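Local coordinates for McyG protein (Microcystis aeruginosa PCC 7806, PDB 4R0M) that binds phenylalanyl-adenylate in its adenylation domain and, as part of the microcystin synthetase, probably activates an acid substrate and passes it to the adjoining carrier domain, at residues 34-38 and 80-85; 53-57 and 159-165; 212-218 and 236-242. All coordinates share one frame; numbering follows the deposited sequence.

In the fold
Interactions 1 and 2 form one continuous region of the adenylation domain, their centres about 17 Å apart, with Arg159 of interaction 2 as the joint. Its NH1 lies 2.7 Å from OD1 of Asp82 in a salt bridge, and its NH2 is 3.0 Å from O of Gln81, a probable hydrogen bond, so the 159-165 loop reaches the start of helix 80-93 used by interaction 1. Interaction 3 stands apart, its centre about 17 Å from that of interaction 1 and about 26 Å from that of interaction 2, but it and interaction 1 reach the same mixed sheet. The side chain of Met236 in interaction 3 is about 10 Å from the bound phenylalanyl-adenylate.

Interaction 1: residues 34-38 and 80-85; sequences ITYIR and NQDFIP
Strand 33-37 of the large mixed sheet meets the first turns of helix 80-93 through the ring of Tyr36, which lies against Gln81 and Ile84. The two short axes approach to 9.5 Å and run roughly antiparallel, at 148°. Gln81 lays its CG over one face of the ring in a CH-pi contact, 3.9 Å from the centroid of Tyr36, while CG2 of Ile34, from the same strand, lies over the opposite face, toward its rim. The Gln81 chain bends at CG (chi2 94°), and its amide runs on past the ring with the two planes only 23° apart, bringing NE2 to 3.3 Å from CG of Arg38. Here an amide rests on the aliphatic stem of an arginine whose NE is hydrogen-bonded to Thr42. Helix 80-93 is the crossover between strands 72-76 and 96-99, neighbours in a separate four-stranded parallel sheet, so the Tyr36 ring sits between the mixed sheet that carries it and a helix of the other sheet. Farther round the ring, CE1 of Tyr36 lies 3.2 Å from O of Asn80, approached obliquely; that carbonyl also accepts a weak backbone bond from N of Ile84 within the first turn. CD1 of Ile84 slides alongside the ring in the reverse direction, 3.6 Å from CE1 of Tyr36. Beyond it, Ile34 and Ile84 meet tip to tip, CD1 of Ile34 being 3.6 Å from CG2 of Ile84. Leu51 of helix 48-64 touches both isoleucines. The phenol OH of Tyr36 reaches 3.7 Å from CD of Pro85, an apolar neighbour, and finds its polar partner in OE1 of Gln46 on the adjacent strand 43-47, a bond that pins the far end of the ring.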
loop_
_atom_site.group_PDB
_atom_site.type_symbol
_atom_site.label_atom_id
_atom_site.label_comp_id
_atom_site.label_asym_id
_atom_site.label_seq_id
_atom_site.Cartn_x
_atom_site.Cartn_y
_atom_site.Cartn_z
ATOM N N ILE A 34 5.468 -16.745 -12.454
ATOM C CA ILE A 34 4.704 -16.441 -11.255
ATOM C C ILE A 34 4.297 -17.710 -10.512
ATOM O O ILE A 34 3.716 -18.629 -11.095
ATOM C CB ILE A 34 3.456 -15.586 -11.575
ATOM C CG1 ILE A 34 3.854 -14.368 -12.413
ATOM C CG2 ILE A 34 2.758 -15.153 -10.289
ATOM C CD1 ILE A 34 2.696 -13.673 -13.088
ATOM N N THR A 35 4.628 -17.746 -9.224
ATOM C CA THR A 35 4.154 -18.778 -8.315
ATOM C C THR A 35 3.022 -18.201 -7.469
ATOM O O THR A 35 3.228 -17.255 -6.703
ATOM C CB THR A 35 5.287 -19.287 -7.398
ATOM O OG1 THR A 35 6.377 -19.757 -8.200
ATOM C CG2 THR A 35 4.796 -20.421 -6.499
ATOM N N TYR A 36 1.825 -18.759 -7.632
ATOM C CA TYR A 36 0.667 -18.356 -6.841
ATOM C C TYR A 36 0.497 -19.288 -5.651
ATOM O O TYR A 36 0.350 -20.503 -5.821
ATOM C CB TYR A 36 -0.612 -18.397 -7.676
ATOM C CG TYR A 36 -0.599 -17.561 -8.933
ATOM C CD1 TYR A 36 -0.881 -16.196 -8.891
ATOM C CD2 TYR A 36 -0.337 -18.143 -10.175
ATOM C CE1 TYR A 36 -0.887 -15.431 -10.049
ATOM C CE2 TYR A 36 -0.339 -17.387 -11.337
ATOM C CZ TYR A 36 -0.614 -16.032 -11.270
ATOM O OH TYR A 36 -0.617 -15.282 -12.424
ATOM N N ILE A 37 0.524 -18.719 -4.449
ATOM C CA ILE A 37 0.164 -19.467 -3.247
ATOM C C ILE A 37 -1.344 -19.333 -3.051
ATOM O O ILE A 37 -1.878 -18.227 -3.043
ATOM C CB ILE A 37 0.910 -18.962 -1.989
ATOM C CG1 ILE A 37 2.423 -18.838 -2.243
ATOM C CG2 ILE A 37 0.616 -19.851 -0.783
ATOM C CD1 ILE A 37 3.143 -20.131 -2.574
ATOM N N ARG A 38 -2.028 -20.464 -2.923
ATOM C CA ARG A 38 -3.467 -20.461 -2.675
ATOM C C ARG A 38 -3.753 -20.377 -1.176
ATOM O O ARG A 38 -2.834 -20.492 -0.361
ATOM C CB ARG A 38 -4.119 -21.699 -3.296
ATOM C CG ARG A 38 -4.359 -21.565 -4.789
ATOM C CD ARG A 38 -4.820 -22.863 -5.432
ATOM N NE ARG A 38 -3.733 -23.834 -5.555
ATOM C CZ ARG A 38 -3.519 -24.597 -6.625
ATOM N NH1 ARG A 38 -4.301 -24.500 -7.691
ATOM N NH2 ARG A 38 -2.504 -25.451 -6.635
ATOM N N ASN A 80 -5.849 -14.276 -7.274
ATOM C CA ASN A 80 -4.594 -13.832 -7.881
ATOM C C ASN A 80 -4.274 -14.479 -9.232
ATOM O O ASN A 80 -3.675 -13.845 -10.098
ATOM C CB ASN A 80 -3.430 -14.008 -6.897
ATOM C CG ASN A 80 -3.501 -13.036 -5.726
ATOM O OD1 ASN A 80 -4.404 -12.202 -5.651
ATOM N ND2 ASN A 80 -2.543 -13.136 -4.811
ATOM N N GLN A 81 -4.695 -15.733 -9.404
ATOM C CA GLN A 81 -4.507 -16.468 -10.659
ATOM C C GLN A 81 -5.344 -15.890 -11.801
ATOM O O GLN A 81 -5.114 -16.213 -12.970
ATOM C CB GLN A 81 -4.842 -17.954 -10.483
ATOM C CG GLN A 81 -3.974 -18.696 -9.475
ATOM C CD GLN A 81 -4.585 -18.741 -8.081
ATOM O OE1 GLN A 81 -4.767 -17.708 -7.424
ATOM N NE2 GLN A 81 -4.898 -19.947 -7.618
ATOM N N ASP A 82 -6.320 -15.052 -11.456
ATOM C CA ASP A 82 -7.174 -14.390 -12.438
ATOM C C ASP A 82 -6.785 -12.931 -12.638
ATOM O O ASP A 82 -6.913 -12.397 -13.741
ATOM C CB ASP A 82 -8.641 -14.463 -12.010
ATOM C CG ASP A 82 -9.259 -15.828 -12.245
ATOM O OD1 ASP A 82 -8.574 -16.715 -12.801
ATOM O OD2 ASP A 82 -10.440 -16.008 -11.875
ATOM N N PHE A 83 -6.320 -12.292 -11.567
ATOM C CA PHE A 83 -6.009 -10.863 -11.579
ATOM C C PHE A 83 -4.834 -10.528 -12.500
ATOM O O PHE A 83 -4.969 -9.712 -13.410
ATOM C CB PHE A 83 -5.740 -10.361 -10.154
ATOM C CG PHE A 83 -5.506 -8.878 -10.056
ATOM C CD1 PHE A 83 -4.281 -8.319 -10.422
ATOM C CD2 PHE A 83 -6.504 -8.037 -9.578
ATOM C CE1 PHE A 83 -4.064 -6.953 -10.328
ATOM C CE2 PHE A 83 -6.291 -6.671 -9.476
ATOM C CZ PHE A 83 -5.070 -6.129 -9.852
ATOM N N ILE A 84 -3.689 -11.161 -12.256
ATOM C CA ILE A 84 -2.463 -10.872 -13.007
ATOM C C ILE A 84 -2.589 -11.147 -14.521
ATOM O O ILE A 84 -2.238 -10.282 -15.325
ATOM C CB ILE A 84 -1.226 -11.565 -12.383
ATOM C CG1 ILE A 84 -1.000 -11.042 -10.956
ATOM C CG2 ILE A 84 0.015 -11.322 -13.228
ATOM C CD1 ILE A 84 -0.088 -11.896 -10.099
ATOM N N PRO A 85 -3.107 -12.329 -14.916
ATOM C CA PRO A 85 -3.321 -12.530 -16.350
ATOM C C PRO A 85 -4.273 -11.514 -16.988
ATOM O O PRO A 85 -4.044 -11.096 -18.125
ATOM C CB PRO A 85 -3.898 -13.946 -16.418
ATOM C CG PRO A 85 -3.316 -14.627 -15.228
ATOM C CD PRO A 85 -3.343 -13.575 -14.159
#

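Interaction 2: residues 53-57 and 159-165; sequences QDALV and RKAPSKI
Asp54, on helix 48-64, and Arg159, in the loop that follows helix 155-158, face each other in a bidentate salt bridge that forms the firm end of this contact. Arg159 presents its guanidinium side-on: NE donates to OD1 of Asp54 over 2.9 Å at a nearly straight 168°, on the syn lone pair of that oxygen, and NH2 donates to OD2 of Asp54, also over 2.9 Å but at 155°. Carboxylate and guanidinium are nearly coplanar, 23° apart. The stem of Arg159 is extended from CG to NE, which carries the charge along the helix flank to the carboxylate. Val57, one turn on, packs against the loop backbone, with CG1 lying 3.4 Å from O of Arg159 and 3.7 Å from OG of Ser163. The hydroxyl of Ser163 is itself turned back into its own loop, donating to O of Ala161 over 2.6 Å, and so offers Val57 an already bonded oxygen.

The other end is slack and faces solvent. Leu56 and Ile165 come no nearer than 4.3 Å, from CD2 of Leu56 to CG2 of Ile165, and Ile165 remains exposed although it gives this helix a good part of its surface.

With an alanine at the position of Arg159, Asp54 is likely to lose its mate across the contact, and Asp82 the partner it has in NH1 of this guanidinium. Gln46 NE2 gives OD2 of Asp54 a second donor. The single guanidinium offsets only part of the charge of the two carboxylates, yet its closeness to both would be expected to favour their ionised forms.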
loop_
_atom_site.group_PDB
_atom_site.type_symbol
_atom_site.label_atom_id
_atom_site.label_comp_id
_atom_site.label_asym_id
_atom_site.label_seq_id
_atom_site.Cartn_x
_atom_site.Cartn_y
_atom_site.Cartn_z
ATOM N N GLN A 53 0.598 -16.198 -22.880
ATOM C CA GLN A 53 -0.403 -16.941 -23.649
ATOM C C GLN A 53 -1.798 -16.802 -23.045
ATOM O O GLN A 53 -2.782 -16.664 -23.773
ATOM C CB GLN A 53 -0.027 -18.424 -23.778
ATOM C CG GLN A 53 1.207 -18.724 -24.628
ATOM C CD GLN A 53 1.095 -18.249 -26.072
ATOM O OE1 GLN A 53 0.015 -18.233 -26.662
ATOM N NE2 GLN A 53 2.229 -17.867 -26.650
ATOM N N ASP A 54 -1.870 -16.834 -21.714
ATOM C CA ASP A 54 -3.126 -16.671 -20.979
ATOM C C ASP A 54 -3.706 -15.271 -21.201
ATOM O O ASP A 54 -4.900 -15.119 -21.471
ATOM C CB ASP A 54 -2.893 -16.934 -19.487
ATOM C CG ASP A 54 -4.183 -17.147 -18.705
ATOM O OD1 ASP A 54 -5.267 -17.292 -19.312
ATOM O OD2 ASP A 54 -4.102 -17.179 -17.458
ATOM N N ALA A 55 -2.843 -14.261 -21.106
ATOM C CA ALA A 55 -3.224 -12.870 -21.343
ATOM C C ALA A 55 -3.823 -12.640 -22.736
ATOM O O ALA A 55 -4.811 -11.917 -22.872
ATOM C CB ALA A 55 -2.034 -11.950 -21.111
ATOM N N LEU A 56 -3.231 -13.263 -23.756
ATOM C CA LEU A 56 -3.725 -13.155 -25.137
ATOM C C LEU A 56 -5.141 -13.704 -25.297
ATOM O O LEU A 56 -5.951 -13.137 -26.035
ATOM C CB LEU A 56 -2.785 -13.870 -26.119
ATOM C CG LEU A 56 -1.429 -13.250 -26.470
ATOM C CD1 LEU A 56 -0.655 -14.176 -27.398
ATOM C CD2 LEU A 56 -1.585 -11.876 -27.104
ATOM N N VAL A 57 -5.423 -14.810 -24.610
ATOM C CA VAL A 57 -6.744 -15.441 -24.638
ATOM C C VAL A 57 -7.781 -14.522 -23.995
ATOM O O VAL A 57 -8.855 -14.304 -24.560
ATOM C CB VAL A 57 -6.740 -16.822 -23.937
ATOM C CG1 VAL A 57 -8.143 -17.414 -23.884
ATOM C CG2 VAL A 57 -5.794 -17.784 -24.645
ATOM N N ARG A 159 -11.704 -16.451 -20.802
ATOM C CA ARG A 159 -10.783 -17.532 -21.147
ATOM C C ARG A 159 -11.415 -18.554 -22.099
ATOM O O ARG A 159 -10.706 -19.337 -22.735
ATOM C CB ARG A 159 -10.286 -18.240 -19.882
ATOM C CG ARG A 159 -9.223 -17.479 -19.105
ATOM C CD ARG A 159 -8.539 -18.380 -18.090
ATOM N NE ARG A 159 -7.404 -17.720 -17.447
ATOM C CZ ARG A 159 -7.391 -17.284 -16.189
ATOM N NH1 ARG A 159 -8.454 -17.436 -15.411
ATOM N NH2 ARG A 159 -6.305 -16.697 -15.704
ATOM N N LYS A 160 -12.714 -18.494 -22.236
ATOM C CA LYS A 160 -13.437 -19.378 -23.090
ATOM C C LYS A 160 -13.544 -18.882 -24.493
ATOM O O LYS A 160 -14.018 -19.581 -25.348
ATOM C CB LYS A 160 -14.842 -19.527 -22.573
ATOM C CG LYS A 160 -14.965 -20.288 -21.295
ATOM C CD LYS A 160 -16.420 -20.519 -21.030
ATOM C CE LYS A 160 -16.670 -20.942 -19.606
ATOM N NZ LYS A 160 -16.081 -22.257 -19.265
ATOM N N ALA A 161 -13.111 -17.665 -24.728
ATOM C CA ALA A 161 -13.323 -17.043 -26.002
ATOM C C ALA A 161 -12.621 -17.797 -27.098
ATOM O O ALA A 161 -11.494 -18.291 -26.943
ATOM C CB ALA A 161 -12.872 -15.606 -25.989
ATOM N N PRO A 162 -13.371 -18.025 -28.172
ATOM C CA PRO A 162 -12.772 -18.734 -29.288
ATOM C C PRO A 162 -11.696 -17.750 -29.591
ATOM O O PRO A 162 -11.977 -16.564 -29.775
ATOM C CB PRO A 162 -13.859 -18.683 -30.356
ATOM C CG PRO A 162 -14.599 -17.423 -30.067
ATOM C CD PRO A 162 -14.571 -17.268 -28.573
ATOM N N SER A 163 -10.464 -18.210 -29.629
ATOM C CA SER A 163 -9.409 -17.258 -29.633
ATOM C C SER A 163 -8.888 -17.032 -31.031
ATOM O O SER A 163 -8.067 -17.776 -31.556
ATOM C CB SER A 163 -8.326 -17.680 -28.665
ATOM O OG SER A 163 -8.929 -18.103 -27.473
ATOM N N LYS A 164 -9.381 -15.937 -31.597
ATOM C CA LYS A 164 -9.142 -15.581 -32.958
ATOM C C LYS A 164 -8.102 -14.512 -32.742
ATOM O O LYS A 164 -8.339 -13.324 -32.908
ATOM C CB LYS A 164 -10.383 -14.949 -33.594
ATOM C CG LYS A 164 -11.609 -15.815 -33.803
ATOM C CD LYS A 164 -12.697 -14.944 -34.422
ATOM C CE LYS A 164 -13.998 -15.673 -34.722
ATOM N NZ LYS A 164 -15.021 -14.755 -35.301
ATOM N N ILE A 165 -6.928 -14.936 -32.326
ATOM C CA ILE A 165 -5.971 -13.916 -31.896
ATOM C C ILE A 165 -5.305 -13.209 -33.081
ATOM O O ILE A 165 -4.755 -13.850 -33.980
ATOM C CB ILE A 165 -4.900 -14.500 -30.940
ATOM C CG1 ILE A 165 -5.553 -15.397 -29.878
ATOM C CG2 ILE A 165 -4.104 -13.380 -30.279
ATOM C CD1 ILE A 165 -4.619 -16.413 -29.251
#

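Interaction 3: residues 212-218 and 236-242; sequences FTQQEVT and MAVDLAC
Helix 227-240 ends in a Schellman motif, with Ala241 at positive phi and N of Cys242 bonded to O of Ala237, and the chain emerging from it passes the type I turn Thr213-Glu216 so closely that the CA atoms of Gln214 and Cys242 are 4.4 Å apart. Cys242 packs against that turn. Its CB touches two carbonyl oxygens, 3.1 Å from O of Glu216 and 3.3 Å from O of Gln214, while SG, held between the backbone N and the carbonyl carbon (chi1 75°), turns toward CB of Glu216. The carboxylate of Glu216 leads elsewhere, to Ser269 and Lys299. On the helix, Leu240 forks against the chain entering the turn: CD2 lies 3.5 Å from O of Phe212, and CD1 3.8 Å from CB of the same residue. One turn earlier on the helix, the selenomethionine Met236 crosses the Phe212 ring at about a right angle in a Met-aromatic contact. Its end bends at chi3 (77°), bringing CE to 3.7 Å from CD2 of Phe212, obliquely to the ring, which also makes an edge-to-face pair with Phe300. Thr218 continues the seam on strand 217-220, its OG1 3.9 Å from CB of Ala237. The contact thus joins the first strand of the beta-alpha-beta unit, and the turn before it, to the end of its helix. The helix-end amides are spent within the Schellman motif, and what meets the turn's carbonyls is carbon, including a CA-H...O contact from Cys242 to Gln214; cohesion here therefore rests on apolar fit and weak polar C-H contacts.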
loop_
_atom_site.group_PDB
_atom_site.type_symbol
_atom_site.label_atom_id
_atom_site.label_comp_id
_atom_site.label_asym_id
_atom_site.label_seq_id
_atom_site.Cartn_x
_atom_site.Cartn_y
_atom_site.Cartn_z
ATOM N N PHE A 212 19.614 -5.407 -8.582
ATOM C CA PHE A 212 18.760 -6.576 -8.775
ATOM C C PHE A 212 19.069 -7.243 -10.112
ATOM O O PHE A 212 19.374 -6.567 -11.095
ATOM C CB PHE A 212 17.273 -6.199 -8.714
ATOM C CG PHE A 212 16.824 -5.626 -7.391
ATOM C CD1 PHE A 212 17.429 -6.006 -6.193
ATOM C CD2 PHE A 212 15.759 -4.731 -7.342
ATOM C CE1 PHE A 212 16.999 -5.480 -4.982
ATOM C CE2 PHE A 212 15.323 -4.204 -6.134
ATOM C CZ PHE A 212 15.941 -4.582 -4.953
ATOM N N THR A 213 18.991 -8.571 -10.139
ATOM C CA THR A 213 19.230 -9.351 -11.356
ATOM C C THR A 213 18.116 -10.377 -11.548
ATOM O O THR A 213 17.220 -10.479 -10.709
ATOM C CB THR A 213 20.600 -10.066 -11.323
ATOM O OG1 THR A 213 20.698 -10.872 -10.141
ATOM C CG2 THR A 213 21.744 -9.056 -11.341
ATOM N N GLN A 214 18.176 -11.139 -12.640
ATOM C CA GLN A 214 17.147 -12.146 -12.943
ATOM C C GLN A 214 17.121 -13.316 -11.953
ATOM O O GLN A 214 16.206 -14.138 -11.981
ATOM C CB GLN A 214 17.280 -12.658 -14.384
ATOM C CG GLN A 214 18.605 -13.329 -14.714
ATOM C CD GLN A 214 18.543 -14.166 -15.982
ATOM O OE1 GLN A 214 17.503 -14.740 -16.314
ATOM N NE2 GLN A 214 19.665 -14.247 -16.693
ATOM N N GLN A 215 18.124 -13.377 -11.081
ATOM C CA GLN A 215 18.214 -14.423 -10.065
ATOM C C GLN A 215 17.412 -14.101 -8.796
ATOM O O GLN A 215 17.327 -14.933 -7.888
ATOM C CB GLN A 215 19.678 -14.710 -9.706
ATOM C CG GLN A 215 20.485 -15.402 -10.797
ATOM C CD GLN A 215 21.175 -14.431 -11.743
ATOM O OE1 GLN A 215 21.677 -13.385 -11.330
ATOM N NE2 GLN A 215 21.215 -14.786 -13.020
ATOM N N GLU A 216 16.827 -12.904 -8.733
ATOM C CA GLU A 216 16.038 -12.492 -7.569
ATOM C C GLU A 216 14.778 -13.334 -7.422
ATOM O O GLU A 216 14.252 -13.868 -8.401
ATOM C CB GLU A 216 15.644 -11.009 -7.638
ATOM C CG GLU A 216 16.788 -10.012 -7.790
ATOM C CD GLU A 216 17.760 -9.994 -6.625
ATOM O OE1 GLU A 216 17.470 -10.605 -5.574
ATOM O OE2 GLU A 216 18.829 -9.360 -6.766
ATOM N N VAL A 217 14.311 -13.460 -6.186
ATOM C CA VAL A 217 13.024 -14.078 -5.901
ATOM C C VAL A 217 12.211 -13.104 -5.050
ATOM O O VAL A 217 12.545 -12.845 -3.892
ATOM C CB VAL A 217 13.180 -15.435 -5.178
ATOM C CG1 VAL A 217 11.816 -16.049 -4.899
ATOM C CG2 VAL A 217 14.036 -16.396 -5.999
ATOM N N THR A 218 11.163 -12.543 -5.648
ATOM C CA THR A 218 10.290 -11.600 -4.952
ATOM C C THR A 218 9.076 -12.314 -4.374
ATOM O O THR A 218 8.568 -13.266 -4.970
ATOM C CB THR A 218 9.812 -10.451 -5.868
ATOM O OG1 THR A 218 8.984 -10.974 -6.913
ATOM C CG2 THR A 218 10.993 -9.704 -6.481
HETATM N N MSE A 236 8.183 -5.149 -11.968
HETATM C CA MSE A 236 9.637 -5.182 -11.767
HETATM C C MSE A 236 10.171 -6.571 -11.996
HETATM O O MSE A 236 11.170 -6.746 -12.699
HETATM C CB MSE A 236 10.058 -4.674 -10.386
HETATM C CG MSE A 236 11.578 -4.497 -10.355
HETATM SE SE MSE A 236 12.233 -3.801 -8.635
HETATM C CE MSE A 236 12.108 -5.482 -7.619
ATOM N N ALA A 237 9.504 -7.566 -11.415
ATOM C CA ALA A 237 9.927 -8.956 -11.537
ATOM C C ALA A 237 9.893 -9.429 -12.989
ATOM O O ALA A 237 10.760 -10.191 -13.418
ATOM C CB ALA A 237 9.071 -9.851 -10.659
ATOM N N VAL A 238 8.891 -8.964 -13.733
ATOM C CA VAL A 238 8.778 -9.252 -15.162
ATOM C C VAL A 238 9.927 -8.580 -15.925
ATOM O O VAL A 238 10.560 -9.207 -16.774
ATOM C CB VAL A 238 7.409 -8.812 -15.728
ATOM C CG1 VAL A 238 7.291 -9.165 -17.204
ATOM C CG2 VAL A 238 6.276 -9.462 -14.948
ATOM N N ASP A 239 10.196 -7.318 -15.593
ATOM C CA ASP A 239 11.297 -6.553 -16.179
ATOM C C ASP A 239 12.642 -7.241 -15.958
ATOM O O ASP A 239 13.485 -7.273 -16.852
ATOM C CB ASP A 239 11.321 -5.134 -15.598
ATOM C CG ASP A 239 12.157 -4.167 -16.428
ATOM O OD1 ASP A 239 12.342 -4.406 -17.642
ATOM O OD2 ASP A 239 12.620 -3.154 -15.863
ATOM N N LEU A 240 12.826 -7.794 -14.762
ATOM C CA LEU A 240 14.022 -8.556 -14.422
ATOM C C LEU A 240 13.982 -9.975 -14.984
ATOM O O LEU A 240 15.021 -10.624 -15.102
ATOM C CB LEU A 240 14.190 -8.626 -12.901
ATOM C CG LEU A 240 14.669 -7.383 -12.150
ATOM C CD1 LEU A 240 14.352 -7.523 -10.668
ATOM C CD2 LEU A 240 16.159 -7.145 -12.367
ATOM N N ALA A 241 12.780 -10.440 -15.330
ATOM C CA ALA A 241 12.530 -11.837 -15.715
ATOM C C ALA A 241 12.864 -12.812 -14.577
ATOM O O ALA A 241 13.271 -13.953 -14.816
ATOM C CB ALA A 241 13.277 -12.200 -16.996
ATOM N N CYS A 242 12.683 -12.354 -13.340
ATOM C CA CYS A 242 12.968 -13.170 -12.163
ATOM C C CYS A 242 11.702 -13.849 -11.648
ATOM O O CYS A 242 10.599 -13.528 -12.089
ATOM C CB CYS A 242 13.611 -12.319 -11.064
ATOM S SG CYS A 242 12.485 -11.211 -10.183
#